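Local coordinates for congerin II (Conger myriaster, PDB 1IS3), which binds beta-galactosides as a homodimeric galectin of the conger eel, its wider physiological role being still unknown, at residues 15-20 with 32-37; 43-48 with 99-104. One frame throughout, in Å; residues are numbered along the deposited sequence.

Contact 1. Residues 15-20 with 32-37; sequences MYLTVG and INVGES
Leu17 and Val34 meet across the middle of the galectin beta sandwich, and Val19 and Ile32 form a second pair beside them. Strand 17-23 belongs to one sheet and strand 29-34 to the other, the sugar-binding sheet; where they face each other the two chains run in roughly opposite directions.

All of the contact between these two segments is apolar. In the Leu17 pair the branch that touches is CD2, which comes methyl to methyl against CG2 of Val34 at 4.5 Å. The Val19 pair is a little tighter: CG2 of the valine lies 4.3 Å from CD1 of Ile32. That isoleucine arm gets its reach from an extended chain, with CD1 anti to CA (chi2 162°), so its terminal methyl leads across the interface. The CA atoms of Val19 and Ile32 stand 9.2 Å apart, against 10.1 Å for those of Leu17 and Val34, a spacing of two sheets packed face to face and not of neighbouring strands in one sheet.

Much of the polar bonding goes elsewhere. Leu17 and Val19 pair through their backbones with Ile90 and Thr88 of strand 85-92, and Val34 does so with Met43 of strand 40-48; the hydroxyl of Thr18, whose side chain leaves on the other face, bonds that of Thr89. Val132 and Leu129 of strand 127-134 pack on Leu17 and Val19, while Phe118 of strand 117-125 packs on Val34.

About 107 Å² is buried between the segments, counting both sides, and it is shared among four aliphatic residues. With no polar bond between the segments, this buried aliphatic filling implies that dispersion and, probably, the exclusion of water join the two sheets here.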
# COMPACT_ATOMS: atom_id res chain seq x y z
N MET A 15 12.02 8.06 -4.54
CA MET A 15 11.32 6.80 -4.68
C MET A 15 10.40 6.89 -5.88
O MET A 15 10.08 8.00 -6.32
CB MET A 15 10.47 6.50 -3.47
CG MET A 15 11.40 6.11 -2.34
SD MET A 15 10.54 5.98 -0.77
CE MET A 15 9.66 4.46 -1.06
N TYR A 16 9.92 5.78 -6.40
CA TYR A 16 8.95 5.74 -7.50
C TYR A 16 7.72 5.00 -7.00
O TYR A 16 7.81 4.00 -6.29
CB TYR A 16 9.45 4.99 -8.72
CG TYR A 16 10.56 5.75 -9.45
CD1 TYR A 16 11.80 5.95 -8.82
CD2 TYR A 16 10.33 6.29 -10.73
CE1 TYR A 16 12.80 6.69 -9.44
CE2 TYR A 16 11.34 7.04 -11.36
CZ TYR A 16 12.57 7.25 -10.71
OH TYR A 16 13.58 8.03 -11.29
N LEU A 17 6.57 5.52 -7.37
CA LEU A 17 5.27 4.93 -7.08
C LEU A 17 4.65 4.50 -8.40
O LEU A 17 4.45 5.38 -9.29
CB LEU A 17 4.34 5.96 -6.44
CG LEU A 17 2.85 5.59 -6.30
CD1 LEU A 17 2.73 4.39 -5.35
CD2 LEU A 17 2.04 6.81 -5.84
N THR A 18 4.34 3.22 -8.59
CA THR A 18 3.61 2.79 -9.77
C THR A 18 2.32 2.12 -9.30
O THR A 18 2.36 1.24 -8.43
CB THR A 18 4.40 1.78 -10.58
OG1 THR A 18 5.58 2.48 -10.97
CG2 THR A 18 3.66 1.27 -11.82
N VAL A 19 1.19 2.60 -9.80
CA VAL A 19 -0.10 2.01 -9.48
C VAL A 19 -0.76 1.56 -10.77
O VAL A 19 -0.55 2.16 -11.83
CB VAL A 19 -1.09 2.99 -8.76
CG1 VAL A 19 -0.60 3.25 -7.33
CG2 VAL A 19 -1.18 4.33 -9.50
N GLY A 20 -1.50 0.45 -10.70
CA GLY A 20 -2.24 -0.05 -11.84
C GLY A 20 -3.67 -0.25 -11.39
O GLY A 20 -3.94 -0.50 -10.20
N ILE A 32 -6.16 10.09 -8.27
CA ILE A 32 -5.04 9.53 -7.52
C ILE A 32 -4.56 10.73 -6.66
O ILE A 32 -4.39 11.86 -7.15
CB ILE A 32 -3.92 9.05 -8.50
CG1 ILE A 32 -4.46 7.89 -9.37
CG2 ILE A 32 -2.66 8.66 -7.68
CD1 ILE A 32 -3.59 7.65 -10.68
N ASN A 33 -4.30 10.48 -5.38
CA ASN A 33 -4.01 11.55 -4.42
C ASN A 33 -2.77 11.21 -3.60
O ASN A 33 -2.68 10.07 -3.13
CB ASN A 33 -5.20 11.73 -3.46
CG ASN A 33 -6.47 12.06 -4.21
OD1 ASN A 33 -6.64 13.20 -4.60
ND2 ASN A 33 -7.34 11.12 -4.53
N VAL A 34 -1.83 12.13 -3.45
CA VAL A 34 -0.61 11.92 -2.69
C VAL A 34 -0.62 13.06 -1.66
O VAL A 34 -0.75 14.24 -2.03
CB VAL A 34 0.62 12.02 -3.63
CG1 VAL A 34 1.91 11.95 -2.84
CG2 VAL A 34 0.59 10.86 -4.64
N GLY A 35 -0.53 12.77 -0.38
CA GLY A 35 -0.49 13.82 0.63
C GLY A 35 -0.33 13.24 2.03
O GLY A 35 0.44 12.29 2.26
N GLU A 36 -1.07 13.87 2.94
CA GLU A 36 -0.98 13.54 4.35
C GLU A 36 -2.30 12.99 4.83
O GLU A 36 -2.29 12.16 5.75
CB GLU A 36 -0.67 14.76 5.24
CG GLU A 36 0.55 15.63 4.92
CD GLU A 36 0.71 17.04 5.57
OE1 GLU A 36 1.87 17.50 5.62
OE2 GLU A 36 -0.26 17.71 6.01
N SER A 37 -3.47 13.38 4.30
CA SER A 37 -4.75 12.94 4.80
C SER A 37 -5.77 13.20 3.68
O SER A 37 -5.43 13.81 2.66
CB SER A 37 -5.11 13.75 6.07
OG SER A 37 -5.44 15.12 5.81

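Contact 2. Residues 43-48 with 99-104; sequences MHMDHR and IQLSNG. With GAL (beta-D-galactopyranose), chain B; BGC (beta-D-glucopyranose), chain C.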
# COMPACT_ATOMS: atom_id res chain seq x y z
N MET A 43 -0.75 16.48 -4.22
CA MET A 43 -0.95 16.30 -5.64
C MET A 43 -2.24 15.48 -5.79
O MET A 43 -2.28 14.31 -5.38
CB MET A 43 0.25 15.55 -6.22
CG MET A 43 0.38 15.58 -7.76
SD MET A 43 -0.91 14.68 -8.61
CE MET A 43 -0.54 13.00 -8.18
N HIS A 44 -3.30 16.13 -6.26
CA HIS A 44 -4.57 15.51 -6.61
C HIS A 44 -4.59 15.40 -8.15
O HIS A 44 -4.46 16.44 -8.79
CB HIS A 44 -5.72 16.39 -6.11
CG HIS A 44 -7.13 16.04 -6.63
ND1 HIS A 44 -7.92 15.03 -6.26
CD2 HIS A 44 -7.89 16.80 -7.52
CE1 HIS A 44 -9.10 15.13 -6.86
NE2 HIS A 44 -9.06 16.20 -7.61
N MET A 45 -4.77 14.24 -8.79
CA MET A 45 -4.81 14.12 -10.23
C MET A 45 -6.18 13.51 -10.53
O MET A 45 -6.44 12.31 -10.29
CB MET A 45 -3.69 13.22 -10.62
CG MET A 45 -3.70 12.98 -12.09
SD MET A 45 -2.39 11.77 -12.47
CE MET A 45 -2.20 12.32 -14.12
N ASP A 46 -7.11 14.32 -11.02
CA ASP A 46 -8.46 13.87 -11.27
C ASP A 46 -8.63 13.55 -12.75
O ASP A 46 -8.17 14.30 -13.62
CB ASP A 46 -9.39 14.97 -10.80
CG ASP A 46 -10.82 14.51 -10.59
OD1 ASP A 46 -11.05 13.35 -10.29
OD2 ASP A 46 -11.73 15.32 -10.72
N HIS A 47 -9.26 12.43 -13.04
CA HIS A 47 -9.42 11.92 -14.39
C HIS A 47 -10.90 12.07 -14.69
O HIS A 47 -11.71 11.32 -14.13
CB HIS A 47 -9.02 10.43 -14.51
CG HIS A 47 -7.63 10.12 -13.99
ND1 HIS A 47 -7.23 10.20 -12.71
CD2 HIS A 47 -6.60 9.63 -14.74
CE1 HIS A 47 -5.99 9.76 -12.65
NE2 HIS A 47 -5.63 9.42 -13.87
N ARG A 48 -11.28 13.06 -15.51
CA ARG A 48 -12.70 13.37 -15.69
C ARG A 48 -13.22 12.89 -17.03
O ARG A 48 -12.83 13.43 -18.08
CB ARG A 48 -12.91 14.87 -15.56
CG ARG A 48 -12.64 15.36 -14.14
CD ARG A 48 -12.66 16.89 -14.01
NE ARG A 48 -12.32 17.31 -12.64
CZ ARG A 48 -12.48 18.54 -12.12
NH1 ARG A 48 -12.14 18.81 -10.85
NH2 ARG A 48 -12.95 19.50 -12.90
N ILE A 99 4.82 12.86 -13.47
CA ILE A 99 3.82 11.83 -13.65
C ILE A 99 3.97 11.25 -15.05
O ILE A 99 4.08 12.02 -16.02
CB ILE A 99 2.40 12.45 -13.45
CG1 ILE A 99 2.23 13.08 -12.08
CG2 ILE A 99 1.37 11.34 -13.57
CD1 ILE A 99 1.41 14.37 -12.17
N GLN A 100 3.95 9.92 -15.19
CA GLN A 100 4.00 9.30 -16.50
C GLN A 100 2.75 8.46 -16.66
O GLN A 100 2.37 7.70 -15.77
CB GLN A 100 5.23 8.44 -16.63
CG GLN A 100 5.31 7.90 -18.07
CD GLN A 100 6.73 7.75 -18.61
OE1 GLN A 100 6.99 7.86 -19.81
NE2 GLN A 100 7.75 7.53 -17.76
N LEU A 101 2.04 8.70 -17.76
CA LEU A 101 0.76 8.04 -18.05
C LEU A 101 0.98 6.68 -18.75
O LEU A 101 2.11 6.35 -19.13
CB LEU A 101 -0.12 8.98 -18.92
CG LEU A 101 -0.26 10.41 -18.41
CD1 LEU A 101 -1.08 11.22 -19.40
CD2 LEU A 101 -0.91 10.41 -17.02
N SER A 102 -0.10 5.89 -18.92
CA SER A 102 -0.07 4.54 -19.55
C SER A 102 0.57 4.51 -20.94
O SER A 102 1.31 3.58 -21.27
CB SER A 102 -1.50 3.94 -19.73
OG SER A 102 -2.44 4.16 -18.67
N ASN A 103 0.34 5.56 -21.75
CA ASN A 103 0.88 5.63 -23.11
C ASN A 103 2.27 6.26 -23.18
O ASN A 103 2.79 6.47 -24.28
CB ASN A 103 -0.06 6.41 -24.00
CG ASN A 103 -0.17 7.88 -23.60
OD1 ASN A 103 0.13 8.27 -22.45
ND2 ASN A 103 -0.62 8.76 -24.49
N GLY A 104 2.91 6.59 -22.04
CA GLY A 104 4.25 7.16 -22.06
C GLY A 104 4.23 8.68 -22.00
O GLY A 104 5.27 9.28 -21.80
C1 GAL B . -13.32 20.59 -8.03
C2 GAL B . -13.79 19.23 -7.53
C3 GAL B . -12.81 18.66 -6.51
C4 GAL B . -11.39 18.65 -7.09
C5 GAL B . -11.04 20.05 -7.57
C6 GAL B . -9.67 20.12 -8.19
O2 GAL B . -15.06 19.37 -6.93
O3 GAL B . -13.20 17.35 -6.15
O4 GAL B . -11.30 17.73 -8.17
O5 GAL B . -11.98 20.49 -8.56
O6 GAL B . -9.35 21.45 -8.55
C2 BGC C . -13.96 23.88 -11.46
C3 BGC C . -13.95 22.42 -11.00
C4 BGC C . -14.06 22.36 -9.48
C5 BGC C . -15.32 23.12 -9.03
C6 BGC C . -15.44 23.20 -7.52
C1 BGC C . -15.24 24.54 -10.95
O1 BGC C . -15.24 25.88 -11.32
O2 BGC C . -13.91 23.95 -12.87
O3 BGC C . -12.76 21.79 -11.43
O4 BGC C . -14.16 20.99 -9.06
O5 BGC C . -15.29 24.48 -9.52
O6 BGC C . -14.29 23.80 -6.95
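Met45 sends its thioether across the galectin beta sandwich to Ile99 and Leu101, linking strand 40-48 of the sugar-binding sheet to the end of strand 96-100 in the opposite sheet. The methionine stands almost straight out, CG anti to the backbone N (chi1 177°) and the chain extended beyond it, which brings CE against two branches: CG2 of Ile99 at 3.7 Å and CD2 of Leu101, also at 3.7 Å. Met45 and Ile99 run alongside each other, pointing opposite ways, whereas Leu101 comes in at a slant. Met43 bends instead, and its SD lies 4.3 Å from Ile99 CD1. Val107 of strand 106-110 packs on both Met45 and Ile99. Leu101 opens a type I beta turn that runs to Gly104.

On the other face of the same strand, His44, Asp46 and Arg48 line the lactose pocket. The His44 ring presents its edge to galactose, with NE2 2.8 Å from O4; Trp69 meets this ring with the two planes inclined. Arg48 also comes edge-on, its guanidinium reaching both sugars: NH1 donates to galactose O5 at 2.8 Å and to O4 at 3.0 Å, while NH2 reaches glucose O3 at 2.7 Å. Galactose O4, the axial hydroxyl, is thus read by both residues. Two salt bridges help hold the guanidinium, one from NH2 to Asp54 and one from NE to Asp46. In the latter, Arg48 NE bonds Asp46 OD2 at 2.8 Å, nearly straight at 163°. It meets that oxygen on its anti side, 30° out of the carboxylate plane.

Overall arrangement
Both segments of contact 1 precede those of contact 2 in the chain, and the centres of the two contacts lie 11 Å apart within one galectin domain. Both bridge the two sheets of the sandwich, and they share the sugar-binding sheet, where strands 29-34 and 40-48 are antiparallel neighbours. Ile32 O probably accepts a hydrogen bond from Met45 N (2.9 Å), and Ile32 CD1 also packs on His47 CE1 at 3.7 Å, so the two contacts adjoin through Ile32. On the outer face Asn33 OD1 and His44 ND1, 2.8 Å apart, are probably hydrogen-bonded; this second-shell bond would hold the imidazole in position for galactose, tying the strand of contact 1 to the lactose pocket.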